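Local coordinates for protein class D beta-lactamase (Fusobacterium nucleatum subsp. polymorphum, PDB 4IED) that probably hydrolyses the ring of beta-lactam antibiotics to give substituted beta-amino acids, as a class D beta-lactamase, at residues L173-Q176 and E177-K180; L161-S165 and Q166-P170; L99-A102 and I103-Q107. All blocks are in the same frame, centred on the assembly; numbering follows the deposited sequence.

Interaction 1 of 3, residues L173-Q176 and E177-K180; sequences LENQ and EQVK
The side-chain amides of Asn175 and Gln178 run in parallel along the surface of helix 173-182, with their planes 61° apart; the main-chain oxygen of Glu174 lies close to the Gln178 amide plane. The chief feature is an i to i+4 double grip of Gln178 on that carbonyl of the alpha-helix. Gln178 N donates to Glu174 O at 3.3 Å, and Gln178 NE2 donates to Glu174 O at 3.2 Å (N-H...O 154°). The two donors come from opposite faces of the carbonyl plane. With CG beside the backbone N (chi1 -76°) and an extended chain beyond it, Gln178 passes back along the helix surface, its CG 3.4 Å from Glu174 O. The far ends of these amides are held elsewhere: Gln178 OE1 accepts from Val76 N, and Asn175 ND2 donates to Glu69 on helix 62-69. A water accepts from Gln178 NE2 beside Asn175 OD1. On another side the Lys180 chain extends off the helix, where NZ donates to Ser165 O. At the exposed start of the helix, a second water donates to both Leu173 O (2.8 Å) and Glu177 OE1 (2.7 Å), supplementing the direct bond from Glu177 N to Leu173 O at 2.9 Å.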
ATOM      1  N   LEU A 173      17.662   8.576   1.127  1.00  9.45           N
ATOM      2  CA  LEU A 173      17.391   7.974   2.395  1.00  9.46           C
ATOM      3  C   LEU A 173      16.347   8.735   3.243  1.00  9.10           C
ATOM      4  O   LEU A 173      15.472   8.101   3.833  1.00  8.17           O
ATOM      5  CB  LEU A 173      18.709   7.858   3.172  1.00 10.59           C
ATOM      6  CG  LEU A 173      19.567   6.647   2.995  1.00 11.52           C
ATOM      7  CD1 LEU A 173      19.177   5.469   2.113  1.00 11.56           C
ATOM      8  CD2 LEU A 173      21.030   6.875   3.501  1.00 12.25           C
ATOM      9  N   GLU A 174      16.374  10.031   3.244  1.00 13.02           N
ATOM     10  CA  GLU A 174      15.488  10.778   4.128  1.00 13.04           C
ATOM     11  C   GLU A 174      14.092  10.732   3.540  1.00 10.04           C
ATOM     12  O   GLU A 174      13.213  10.885   4.279  1.00  8.95           O
ATOM     13  CB  GLU A 174      15.905  12.233   4.468  1.00 16.78           C
ATOM     14  CG  GLU A 174      17.287  12.572   4.135  1.00 22.03           C
ATOM     15  CD  GLU A 174      17.150  13.202   2.773  1.00 23.86           C
ATOM     16  OE1 GLU A 174      18.029  14.012   2.360  1.00 28.36           O
ATOM     17  OE2 GLU A 174      16.039  12.897   2.297  1.00 23.49           O
ATOM     18  N   ASN A 175      13.927  10.508   2.245  1.00  9.04           N
ATOM     19  CA  ASN A 175      12.601  10.400   1.693  1.00  7.62           C
ATOM     20  C   ASN A 175      12.005   9.034   1.992  1.00  6.50           C
ATOM     21  O   ASN A 175      10.820   8.939   2.368  1.00  5.69           O
ATOM     22  CB  ASN A 175      12.651  10.643   0.192  1.00  8.25           C
ATOM     23  CG  ASN A 175      13.057  12.093  -0.137  1.00  9.92           C
ATOM     24  OD1 ASN A 175      12.829  12.914   0.712  1.00 10.04           O
ATOM     25  ND2 ASN A 175      13.575  12.400  -1.338  1.00 11.59           N
ATOM     26  N   GLN A 176      12.821   7.962   1.895  1.00  6.88           N
ATOM     27  CA  GLN A 176      12.347   6.659   2.314  1.00  6.45           C
ATOM     28  C   GLN A 176      11.978   6.667   3.781  1.00  6.51           C
ATOM     29  O   GLN A 176      10.956   6.104   4.192  1.00  6.24           O
ATOM     30  CB  GLN A 176      13.335   5.541   1.962  1.00  7.23           C
ATOM     31  CG  GLN A 176      13.595   5.441   0.487  1.00  7.66           C
ATOM     32  CD  GLN A 176      14.631   4.416   0.129  1.00  8.76           C
ATOM     33  OE1 GLN A 176      15.858   4.780  -0.163  1.00  9.94           O
ATOM     34  NE2 GLN A 176      14.273   3.184   0.167  1.00  8.89           N
ATOM     35  N   GLU A 177      12.776   7.329   4.589  1.00  7.44           N
ATOM     36  CA  GLU A 177      12.506   7.401   6.062  1.00  8.69           C
ATOM     37  C   GLU A 177      11.110   8.047   6.353  1.00  7.51           C
ATOM     38  O   GLU A 177      10.379   7.627   7.218  1.00  7.95           O
ATOM     39  CB  GLU A 177      13.621   8.169   6.808  1.00 11.59           C
ATOM     40  CG  GLU A 177      13.676   7.879   8.299  1.00 14.91           C
ATOM     41  CD  GLU A 177      13.955   6.335   8.518  1.00 16.88           C
ATOM     42  OE1 GLU A 177      14.716   5.687   7.716  1.00 20.05           O
ATOM     43  OE2 GLU A 177      13.550   5.872   9.554  1.00 23.41           O
ATOM     44  N   GLN A 178      10.831   9.127   5.643  1.00  6.88           N
ATOM     45  CA  GLN A 178       9.590   9.827   5.764  1.00  6.39           C
ATOM     46  C   GLN A 178       8.426   8.950   5.418  1.00  5.64           C
ATOM     47  O   GLN A 178       7.407   8.886   6.147  1.00  5.97           O
ATOM     48  CB  GLN A 178       9.582  11.076   4.931  1.00  6.28           C
ATOM     49  CG  GLN A 178      10.353  12.227   5.482  1.00  7.72           C
ATOM     50  CD  GLN A 178      10.327  13.340   4.529  1.00  8.03           C
ATOM     51  OE1 GLN A 178       9.343  14.049   4.336  1.00  7.80           O
ATOM     52  NE2 GLN A 178      11.404  13.464   3.802  1.00  8.89           N
ATOM     53  N   VAL A 179       8.585   8.161   4.354  1.00  6.03           N
ATOM     54  CA  VAL A 179       7.485   7.290   3.988  1.00  5.68           C
ATOM     55  C   VAL A 179       7.282   6.168   5.026  1.00  5.54           C
ATOM     56  O   VAL A 179       6.149   5.769   5.355  1.00  5.34           O
ATOM     57  CB  VAL A 179       7.699   6.721   2.541  1.00  5.58           C
ATOM     58  CG1 VAL A 179       6.599   5.666   2.217  1.00  5.27           C
ATOM     59  CG2 VAL A 179       7.648   7.860   1.534  1.00  5.75           C
ATOM     60  N   LYS A 180       8.366   5.660   5.587  1.00  5.69           N
ATOM     61  CA  LYS A 180       8.245   4.742   6.704  1.00  5.66           C
ATOM     62  C   LYS A 180       7.548   5.415   7.880  1.00  5.75           C
ATOM     63  O   LYS A 180       6.623   4.810   8.464  1.00  5.61           O
ATOM     64  CB  LYS A 180       9.646   4.298   7.180  1.00  6.01           C
ATOM     65  CG  LYS A 180      10.442   3.503   6.109  1.00  6.36           C
ATOM     66  CD  LYS A 180      11.761   2.992   6.719  1.00  7.05           C
ATOM     67  CE  LYS A 180      11.477   1.835   7.691  1.00  7.48           C
ATOM     68  NZ  LYS A 180      12.730   1.324   8.321  1.00  8.17           N
TER
HETATM   69  O   HOH W   1      16.120   5.920   5.453  1.00 23.10           O
HETATM   70  O   HOH W   2      12.214  15.389   1.670  1.00  9.54           O

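Interaction 2 of 3, residues L161-S165 and Q166-P170; sequences LNLLS and QSKLP
Leu163 O is shared by Lys168 N and Gln166 N, while Ser167 N donates to Leu164 O at 2.9 Å, and Ser167 takes a positive phi that turns the chain off the helix. The two donors reach Leu163 O from opposite faces of its carbonyl plane; the bond from Lys168 N, 2.8 Å long, is nearly straight, whereas that from Gln166 N is bent to 135°. The turn brings Leu169 back against the helix. Its two methyls divide the work: CD2 meets Leu163 CB at 3.7 Å, the side chains crossing at about a right angle, and CD1 meets Leu164 CB at 3.9 Å. Lys168 uses its aliphatic base, with CB 3.9 Å from Leu163 CD2, before its chain runs away from the helix. Ser165 has OG between its backbone N and carbonyl carbon (chi1 69°), which turns the hydroxyl back along the helix to donate to Asn162 O at 2.8 Å, from above the plane of that carbonyl. Gln166 CG also comes within 3.5 Å of Asn162 O. A water donates to Ser167 OG and, weakly, to Ser165 O.

Within the last helical turn, Leu164 packs on Val179 and Trp214, so the buried side of the helix end faces both helix 173-182 and the central sheet. The Gln166 side chain lies about 5 Å from a bound magnesium ion, too far to be a direct ligand. Accompanied by the apolar return of Leu169, the bonds from Lys168 N to Leu163 O and from Ser167 N to Leu164 O, with the positive phi of Ser167 as C-prime residue, define a Schellman motif ending helix 154-165.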
ATOM      1  N   LEU A 161       8.198  -3.455  -0.854  1.00  5.28           N
ATOM      2  CA  LEU A 161       8.065  -3.084   0.567  1.00  5.36           C
ATOM      3  C   LEU A 161       9.262  -3.636   1.341  1.00  5.73           C
ATOM      4  O   LEU A 161       9.731  -2.989   2.256  1.00  5.88           O
ATOM      5  CB  LEU A 161       6.748  -3.612   1.112  1.00  5.31           C
ATOM      6  CG  LEU A 161       5.577  -2.821   0.589  1.00  5.01           C
ATOM      7  CD1 LEU A 161       4.267  -3.601   0.795  1.00  5.04           C
ATOM      8  CD2 LEU A 161       5.396  -1.391   1.161  1.00  4.94           C
ATOM      9  N   ASN A 162       9.732  -4.823   0.982  1.00  5.95           N
ATOM     10  CA  ASN A 162      10.956  -5.356   1.579  1.00  6.39           C
ATOM     11  C   ASN A 162      12.118  -4.377   1.395  1.00  6.50           C
ATOM     12  O   ASN A 162      12.903  -4.086   2.317  1.00  6.80           O
ATOM     13  CB  ASN A 162      11.277  -6.730   1.019  1.00  6.66           C
ATOM     14  CG  ASN A 162      12.624  -7.215   1.568  1.00  7.26           C
ATOM     15  OD1 ASN A 162      12.815  -7.374   2.752  1.00  8.18           O
ATOM     16  ND2 ASN A 162      13.486  -7.406   0.701  1.00  7.53           N
ATOM     17  N   LEU A 163      12.234  -3.841   0.219  1.00  6.31           N
ATOM     18  CA  LEU A 163      13.292  -2.834  -0.066  1.00  6.46           C
ATOM     19  C   LEU A 163      13.051  -1.478   0.679  1.00  6.34           C
ATOM     20  O   LEU A 163      13.971  -0.894   1.272  1.00  6.65           O
ATOM     21  CB  LEU A 163      13.461  -2.616  -1.556  1.00  6.40           C
ATOM     22  CG  LEU A 163      13.930  -3.830  -2.323  1.00  6.77           C
ATOM     23  CD1 LEU A 163      13.750  -3.584  -3.848  1.00  6.77           C
ATOM     24  CD2 LEU A 163      15.309  -4.241  -1.931  1.00  7.47           C
ATOM     25  N   LEU A 164      11.841  -0.967   0.581  1.00  5.96           N
ATOM     26  CA  LEU A 164      11.502   0.279   1.264  1.00  5.89           C
ATOM     27  C   LEU A 164      11.819   0.205   2.766  1.00  6.20           C
ATOM     28  O   LEU A 164      12.382   1.127   3.342  1.00  6.42           O
ATOM     29  CB  LEU A 164       9.985   0.599   1.103  1.00  5.51           C
ATOM     30  CG  LEU A 164       9.510   1.893   1.790  1.00  5.50           C
ATOM     31  CD1 LEU A 164      10.298   3.170   1.391  1.00  5.63           C
ATOM     32  CD2 LEU A 164       8.022   2.107   1.583  1.00  5.21           C
ATOM     33  N   SER A 165      11.456  -0.900   3.400  1.00  6.27           N
ATOM     34  CA  SER A 165      11.562  -1.078   4.871  1.00  6.61           C
ATOM     35  C   SER A 165      13.055  -1.004   5.317  1.00  7.30           C
ATOM     36  O   SER A 165      13.341  -0.709   6.422  1.00  7.78           O
ATOM     37  CB  SER A 165      10.988  -2.428   5.294  1.00  6.72           C
ATOM     38  OG  SER A 165      11.793  -3.490   4.856  1.00  7.23           O
ATOM     39  N   GLN A 166      13.957  -1.304   4.376  1.00  7.64           N
ATOM     40  CA  GLN A 166      15.421  -1.230   4.606  1.00  8.68           C
ATOM     41  C   GLN A 166      16.097  -0.020   3.919  1.00  9.00           C
ATOM     42  O   GLN A 166      17.349   0.055   3.860  1.00 10.19           O
ATOM     43  CB  GLN A 166      15.970  -2.503   4.021  1.00  8.94           C
ATOM     44  CG  GLN A 166      15.479  -3.799   4.680  1.00  9.39           C
ATOM     45  CD  GLN A 166      16.061  -5.000   3.969  1.00 10.07           C
ATOM     46  OE1 GLN A 166      15.527  -5.601   3.016  1.00 11.22           O
ATOM     47  NE2 GLN A 166      17.304  -5.250   4.328  1.00 11.29           N
ATOM     48  N   SER A 167      15.284   0.910   3.426  1.00  9.02           N
ATOM     49  CA  SER A 167      15.808   2.099   2.714  1.00  9.52           C
ATOM     50  C   SER A 167      16.726   1.664   1.583  1.00  9.43           C
ATOM     51  O   SER A 167      17.699   2.338   1.259  1.00  9.87           O
ATOM     52  CB  SER A 167      16.475   3.099   3.667  1.00 10.44           C
ATOM     53  OG  SER A 167      15.436   3.619   4.537  1.00 12.19           O
ATOM     54  N   LYS A 168      16.346   0.621   0.863  1.00  9.24           N
ATOM     55  CA  LYS A 168      17.168   0.078  -0.239  1.00  9.69           C
ATOM     56  C   LYS A 168      16.665   0.400  -1.626  1.00  9.25           C
ATOM     57  O   LYS A 168      17.227  -0.040  -2.629  1.00 10.22           O
ATOM     58  CB  LYS A 168      17.317  -1.465  -0.097  1.00 10.43           C
ATOM     59  CG  LYS A 168      18.322  -1.844   0.980  1.00 12.34           C
ATOM     60  CD  LYS A 168      18.365  -3.343   1.073  1.00 14.47           C
ATOM     61  CE  LYS A 168      19.397  -3.718   2.128  1.00 17.43           C
ATOM     62  NZ  LYS A 168      20.808  -3.484   1.824  1.00 20.98           N
ATOM     63  N   LEU A 169      15.667   1.224  -1.718  1.00  8.44           N
ATOM     64  CA  LEU A 169      15.194   1.676  -3.026  1.00  8.38           C
ATOM     65  C   LEU A 169      16.119   2.807  -3.526  1.00  8.83           C
ATOM     66  O   LEU A 169      16.796   3.444  -2.731  1.00  8.87           O
ATOM     67  CB  LEU A 169      13.729   2.135  -2.982  1.00  8.02           C
ATOM     68  CG  LEU A 169      12.718   1.083  -2.640  1.00  7.70           C
ATOM     69  CD1 LEU A 169      11.340   1.689  -2.365  1.00  7.38           C
ATOM     70  CD2 LEU A 169      12.605   0.107  -3.837  1.00  7.87           C
ATOM     71  N   PRO A 170      16.082   3.067  -4.837  1.00  8.87           N
ATOM     72  CA  PRO A 170      16.997   4.110  -5.380  1.00  9.53           C
ATOM     73  C   PRO A 170      16.497   5.533  -5.265  1.00  9.40           C
ATOM     74  O   PRO A 170      16.252   6.240  -6.277  1.00 10.38           O
ATOM     75  CB  PRO A 170      17.095   3.691  -6.875  1.00  9.76           C
ATOM     76  CG  PRO A 170      15.799   3.085  -7.196  1.00  9.54           C
ATOM     77  CD  PRO A 170      15.380   2.319  -5.929  1.00  9.30           C
TER
HETATM   78  O   HOH W   3      15.190   2.079   6.828  1.00 15.32           O

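Interaction 3 of 3, residues L99-A102 and I103-Q107; sequences LRYA and IKVSQ
Tyr101 and Val105 pack one helical turn apart just before a Schellman motif ends helix 99-105, with Ser106 as its positive-phi C-prime residue. This is the tight part of the contact. Tyr101 CG stands anti to the backbone N (chi1 178°), and Val105 CG1 sits over one ring face as a CH-pi contact, 3.9 Å from the centroid and 26° off the normal, displaced toward the rim near CZ. The phenol is anchored by a bond from OH to Ser92 O. The motif itself rests on an almost straight bond from Gln107 N to Ala102 O at 2.9 Å (173°) and a weak one from Ser106 N to Ile103 O at 3.2 Å.

Against this, the mutual contact of the Arg100 and Lys104 side chains is loose, and Lys104 is exposed to solvent. The two chains run alongside, meeting through Arg100 CG and Lys104 CE at 3.7 Å; a water at the guanidinium edge accepts from Lys104 NZ and only weakly from Arg100 NH1. Salt bridges to Asp77 and Asp181 hold the guanidinium and probably offset its charge.

The turn directs Ser106 OG to Lys196, Ser57 and, weakly, the carboxylated lysine at position 60. Ser106 opens a Ser-Gln-Val sequence matching the S-x-V motif of class D active sites. Behind it, Gln107 OE1 lies 3.4 Å from Ala102 CB and accepts from Ser97 OG.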
ATOM      1  N   LEU A  99       1.082  15.779   3.712  1.00  5.36           N
ATOM      2  CA  LEU A  99       0.998  14.405   3.183  1.00  5.22           C
ATOM      3  C   LEU A  99       0.889  13.356   4.231  1.00  5.18           C
ATOM      4  O   LEU A  99       0.333  12.335   4.111  1.00  5.08           O
ATOM      5  CB  LEU A  99       2.116  14.110   2.167  1.00  5.33           C
ATOM      6  CG  LEU A  99       2.116  14.876   0.824  1.00  5.40           C
ATOM      7  CD1 LEU A  99       3.284  14.398  -0.026  1.00  5.54           C
ATOM      8  CD2 LEU A  99       0.848  14.698   0.070  1.00  5.30           C
ATOM      9  N   ARG A 100       1.529  13.629   5.401  1.00  5.33           N
ATOM     10  CA  ARG A 100       1.377  12.747   6.536  1.00  5.36           C
ATOM     11  C   ARG A 100      -0.057  12.494   6.911  1.00  5.18           C
ATOM     12  O   ARG A 100      -0.475  11.342   7.026  1.00  5.13           O
ATOM     13  CB  ARG A 100       2.144  13.307   7.741  1.00  5.64           C
ATOM     14  CG  ARG A 100       1.991  12.486   8.987  1.00  5.74           C
ATOM     15  CD  ARG A 100       2.608  13.171  10.246  1.00  6.12           C
ATOM     16  NE  ARG A 100       4.066  13.396  10.127  1.00  6.47           N
ATOM     17  CZ  ARG A 100       5.017  12.478  10.229  1.00  6.70           C
ATOM     18  NH1 ARG A 100       4.708  11.191  10.529  1.00  6.63           N
ATOM     19  NH2 ARG A 100       6.254  12.920   9.971  1.00  7.05           N
ATOM     20  N   TYR A 101      -0.847  13.565   7.045  1.00  5.15           N
ATOM     21  CA  TYR A 101      -2.254  13.403   7.341  1.00  5.04           C
ATOM     22  C   TYR A 101      -2.950  12.787   6.185  1.00  4.92           C
ATOM     23  O   TYR A 101      -3.810  11.883   6.351  1.00  4.90           O
ATOM     24  CB  TYR A 101      -2.827  14.779   7.617  1.00  5.11           C
ATOM     25  CG  TYR A 101      -4.331  14.697   7.898  1.00  5.06           C
ATOM     26  CD1 TYR A 101      -4.816  14.354   9.119  1.00  5.11           C
ATOM     27  CD2 TYR A 101      -5.234  15.016   6.906  1.00  5.03           C
ATOM     28  CE1 TYR A 101      -6.192  14.222   9.364  1.00  5.11           C
ATOM     29  CE2 TYR A 101      -6.623  14.898   7.140  1.00  5.07           C
ATOM     30  CZ  TYR A 101      -7.050  14.506   8.356  1.00  5.10           C
ATOM     31  OH  TYR A 101      -8.377  14.390   8.713  1.00  5.18           O
ATOM     32  N   ALA A 102      -2.609  13.251   4.997  1.00  4.92           N
ATOM     33  CA  ALA A 102      -3.326  12.784   3.793  1.00  4.91           C
ATOM     34  C   ALA A 102      -3.230  11.251   3.619  1.00  4.92           C
ATOM     35  O   ALA A 102      -4.206  10.545   3.306  1.00  4.98           O
ATOM     36  CB  ALA A 102      -2.848  13.460   2.589  1.00  4.97           C
ATOM     37  N   ILE A 103      -2.065  10.668   3.871  1.00  4.95           N
ATOM     38  CA  ILE A 103      -1.933   9.205   3.707  1.00  5.03           C
ATOM     39  C   ILE A 103      -2.704   8.454   4.786  1.00  5.06           C
ATOM     40  O   ILE A 103      -3.316   7.419   4.506  1.00  5.17           O
ATOM     41  CB  ILE A 103      -0.481   8.740   3.540  1.00  5.14           C
ATOM     42  CG1 ILE A 103      -0.407   7.315   2.985  1.00  5.30           C
ATOM     43  CG2 ILE A 103       0.252   8.787   4.930  1.00  5.20           C
ATOM     44  CD1 ILE A 103       0.992   6.863   2.550  1.00  5.47           C
ATOM     45  N   LYS A 104      -2.735   9.007   6.016  1.00  5.02           N
ATOM     46  CA  LYS A 104      -3.325   8.338   7.096  1.00  5.08           C
ATOM     47  C   LYS A 104      -4.844   8.190   6.932  1.00  5.08           C
ATOM     48  O   LYS A 104      -5.450   7.186   7.348  1.00  5.21           O
ATOM     49  CB  LYS A 104      -3.050   9.111   8.389  1.00  5.10           C
ATOM     50  CG  LYS A 104      -1.630   8.904   8.891  1.00  5.25           C
ATOM     51  CD  LYS A 104      -1.318   9.877  10.022  1.00  5.36           C
ATOM     52  CE  LYS A 104       0.083   9.743  10.610  1.00  5.64           C
ATOM     53  NZ  LYS A 104       0.241   8.565  11.485  1.00  5.86           N
ATOM     54  N   VAL A 105      -5.442   9.214   6.316  1.00  5.01           N
ATOM     55  CA  VAL A 105      -6.868   9.210   6.074  1.00  5.10           C
ATOM     56  C   VAL A 105      -7.269   8.783   4.644  1.00  5.23           C
ATOM     57  O   VAL A 105      -8.437   8.674   4.310  1.00  5.41           O
ATOM     58  CB  VAL A 105      -7.570  10.556   6.369  1.00  5.07           C
ATOM     59  CG1 VAL A 105      -7.126  11.000   7.807  1.00  5.02           C
ATOM     60  CG2 VAL A 105      -7.224  11.650   5.400  1.00  5.03           C
ATOM     61  N   SER A 106      -6.252   8.564   3.837  1.00  5.21           N
ATOM     62  CA  SER A 106      -6.410   8.195   2.395  1.00  5.40           C
ATOM     63  C   SER A 106      -7.130   9.297   1.623  1.00  5.46           C
ATOM     64  O   SER A 106      -8.136   9.094   0.893  1.00  5.74           O
ATOM     65  CB  SER A 106      -7.151   6.858   2.287  1.00  5.67           C
ATOM     66  OG  SER A 106      -6.714   6.204   1.063  1.00  5.89           O
ATOM     67  N   GLN A 107      -6.643  10.512   1.813  1.00  5.29           N
ATOM     68  CA  GLN A 107      -7.263  11.734   1.290  1.00  5.38           C
ATOM     69  C   GLN A 107      -7.020  11.837  -0.230  1.00  5.56           C
ATOM     70  O   GLN A 107      -6.076  12.469  -0.708  1.00  5.49           O
ATOM     71  CB  GLN A 107      -6.754  12.961   2.067  1.00  5.21           C
ATOM     72  CG  GLN A 107      -7.493  14.282   1.809  1.00  5.35           C
ATOM     73  CD  GLN A 107      -6.912  15.407   2.641  1.00  5.26           C
ATOM     74  OE1 GLN A 107      -5.673  15.402   2.842  1.00  5.15           O
ATOM     75  NE2 GLN A 107      -7.693  16.405   2.985  1.00  5.40           N
TER
HETATM   76  O   HOH W   4       3.162   8.698  11.747  1.00 12.75           O

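How the interactions relate
Along the chain the three contacts come in series, interaction 3 first, then interaction 2 and interaction 1, so none nests in or crosses another. Each is local: 99-107 and 161-170 turn the chain out of a helix, whereas 173-180 stays within one. Residues 166-170 begin the loop joining helices 154-165 and 173-182, and interactions 1 and 2 touch across it, where Gln176 packs on Ser167 and Leu169. Interaction 3 does not touch interaction 1, their nearest atoms being about 6 Å apart, yet Arg100 and Ile103 pack on Ile182, and Arg100 and Gln178 both bond to Val76. Helix 173-182 thus links the other two helices.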